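CCMAN5 (Cellulosimicrobium cellulans, PDB 2XSG) hydrolyses alpha-mannosidic linkages as a family 92 glycoside hydrolase, probably with the help of bound calcium, and enables mannose-6-phosphate modification of yeast-made lysosomal enzymes. Local coordinates at residues 587-590 against 591-594. Sequence-based numbering, arbitrary orientation.
With CA (calcium ion), chain C.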
ATOM      1  N   ALA A 587      -6.567   4.039  12.768  1.00  5.05           N
ATOM      2  CA  ALA A 587      -5.261   3.387  12.677  1.00  5.72           C
ATOM      3  C   ALA A 587      -5.276   2.158  11.776  1.00  5.99           C
ATOM      4  O   ALA A 587      -4.214   1.648  11.403  1.00  5.95           O
ATOM      5  CB  ALA A 587      -4.751   3.020  14.083  1.00  5.23           C
ATOM      6  N   ASN A 588      -6.475   1.694  11.436  1.00  6.68           N
ATOM      7  CA  ASN A 588      -6.672   0.520  10.585  1.00  7.03           C
ATOM      8  C   ASN A 588      -7.733   0.762   9.509  1.00  7.46           C
ATOM      9  O   ASN A 588      -8.504   1.740   9.579  1.00  7.75           O
ATOM     10  CB  ASN A 588      -7.089  -0.676  11.437  1.00  7.13           C
ATOM     11  CG  ASN A 588      -6.663  -1.987  10.845  1.00  8.47           C
ATOM     12  OD1 ASN A 588      -5.688  -2.056  10.100  1.00  9.81           O
ATOM     13  ND2 ASN A 588      -7.396  -3.045  11.167  1.00 10.53           N
ATOM     14  N   GLU A 589      -7.783  -0.136   8.526  1.00  6.90           N
ATOM     15  CA  GLU A 589      -8.647   0.018   7.351  1.00  7.17           C
ATOM     16  C   GLU A 589     -10.072  -0.528   7.514  1.00  7.15           C
ATOM     17  O   GLU A 589     -10.904  -0.335   6.621  1.00  6.83           O
ATOM     18  CB  GLU A 589      -8.023  -0.666   6.121  1.00  7.27           C
ATOM     19  CG  GLU A 589      -6.729  -0.038   5.609  1.00  6.92           C
ATOM     20  CD  GLU A 589      -5.503  -0.619   6.270  1.00  6.15           C
ATOM     21  OE1 GLU A 589      -5.652  -1.410   7.206  1.00  5.02           O
ATOM     22  OE2 GLU A 589      -4.381  -0.288   5.849  1.00  6.06           O
ATOM     23  N   ILE A 590     -10.343  -1.202   8.629  1.00  6.81           N
ATOM     24  CA  ILE A 590     -11.625  -1.861   8.839  1.00  7.24           C
ATOM     25  C   ILE A 590     -12.792  -0.887   8.636  1.00  6.95           C
ATOM     26  O   ILE A 590     -13.718  -1.159   7.868  1.00  5.79           O
ATOM     27  CB  ILE A 590     -11.721  -2.514  10.246  1.00  7.37           C
ATOM     28  CG1 ILE A 590     -10.699  -3.662  10.415  1.00  8.55           C
ATOM     29  CG2 ILE A 590     -13.163  -2.978  10.533  1.00  9.47           C
ATOM     30  CD1 ILE A 590     -10.557  -4.602   9.224  1.00  8.45           C
ATOM     31  N   ASP A 591     -12.751   0.250   9.330  1.00  7.36           N
ATOM     32  CA  ASP A 591     -13.833   1.229   9.164  1.00  7.24           C
ATOM     33  C   ASP A 591     -13.362   2.536   8.524  1.00  7.17           C
ATOM     34  O   ASP A 591     -13.781   3.623   8.927  1.00  7.06           O
ATOM     35  CB  ASP A 591     -14.651   1.411  10.456  1.00  7.54           C
ATOM     36  CG  ASP A 591     -13.854   2.033  11.601  1.00  9.24           C
ATOM     37  OD1 ASP A 591     -12.655   1.735  11.780  1.00  9.97           O
ATOM     38  OD2 ASP A 591     -14.459   2.826  12.350  1.00 14.42           O
ATOM     39  N   LEU A 592     -12.512   2.408   7.494  1.00  6.85           N
ATOM     40  CA  LEU A 592     -11.986   3.558   6.744  1.00  6.70           C
ATOM     41  C   LEU A 592     -13.086   4.466   6.207  1.00  6.27           C
ATOM     42  O   LEU A 592     -12.911   5.694   6.124  1.00  5.02           O
ATOM     43  CB  LEU A 592     -11.168   3.109   5.530  1.00  6.44           C
ATOM     44  CG  LEU A 592      -9.656   2.894   5.534  1.00  7.91           C
ATOM     45  CD1 LEU A 592      -9.214   2.352   4.155  1.00  9.25           C
ATOM     46  CD2 LEU A 592      -8.894   4.170   5.892  1.00  6.73           C
ATOM     47  N   GLN A 593     -14.187   3.842   5.791  1.00  5.10           N
ATOM     48  CA  GLN A 593     -15.289   4.559   5.172  1.00  4.59           C
ATOM     49  C   GLN A 593     -16.167   5.264   6.193  1.00  4.63           C
ATOM     50  O   GLN A 593     -16.989   6.087   5.815  1.00  4.73           O
ATOM     51  CB  GLN A 593     -16.137   3.607   4.312  1.00  3.91           C
ATOM     52  CG  GLN A 593     -17.151   2.756   5.061  1.00  3.01           C
ATOM     53  CD  GLN A 593     -16.565   1.586   5.820  1.00  5.40           C
ATOM     54  OE1 GLN A 593     -15.371   1.552   6.157  1.00  4.17           O
ATOM     55  NE2 GLN A 593     -17.419   0.602   6.109  1.00  5.33           N
ATOM     56  N   ALA A 594     -16.012   4.938   7.477  1.00  5.01           N
ATOM     57  CA  ALA A 594     -16.976   5.404   8.500  1.00  4.71           C
ATOM     58  C   ALA A 594     -17.191   6.917   8.566  1.00  4.69           C
ATOM     59  O   ALA A 594     -18.314   7.355   8.776  1.00  4.66           O
ATOM     60  CB  ALA A 594     -16.650   4.852   9.868  1.00  4.82           C
TER
HETATM   61 CA    CA C1772      -3.709  -2.196   8.806  1.00 30.05          CA
HETATM   62  O   HOH W   1      -3.037   0.093   9.364  1.00  7.52           O
HETATM   63  O   HOH W   2     -10.180   0.358  11.381  1.00 16.50           O
HETATM   64  O   HOH W   3     -16.549  -1.427   8.271  1.00  5.41           O
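E589 faces two ways at once: its carboxylate binds calcium while its CB and CG lie alongside the isobutyl group of L592, and its own carbonyl closes the turn that brings L592 there. This type I beta turn, E589 to L592, is held by L592 N donating to E589 O at 3.3 Å, nearly straight at 162°, although the N-H arrives from above the carbonyl plane. The two side chains point the same way, with L592 CD1 3.7 Å from E589 CG. M666 of helix 665-675 touches both. A bend at chi2 (89°) swings the carboxylate to the calcium, where E589 OE1 binds at 2.6 Å. N588 carries its amide anti to the backbone N (chi1 -151°), which lets OD1 reach the same calcium at 2.4 Å, while ND2 donates to the carbonyl of Q536. D662 and a water that donates to A587 O add further ligands. An alanine in place of L592 would probably deprive the E589 methylenes of their neighbour and let the carboxylate arm shift more easily. A second type I turn, D591 to A594, follows directly, and a water that donates to I590 O accepts from Q593 NE2, with 3.1 Å between NE2 and the water oxygen, and so links the first turn to the second. Q593 OE1 is buried with no hydrogen-bonding partner, its near neighbour I590 O, at 3.6 Å, being another acceptor. Consecutive amide and carboxylate ligands thus meet one cation, whose positive charge probably offsets the repulsion between N588 OD1 and E589 OE1, 3.0 Å apart, and, in keeping with the calcium reliance of family 92 mannosidases, is likely to tie the start of the turn in place.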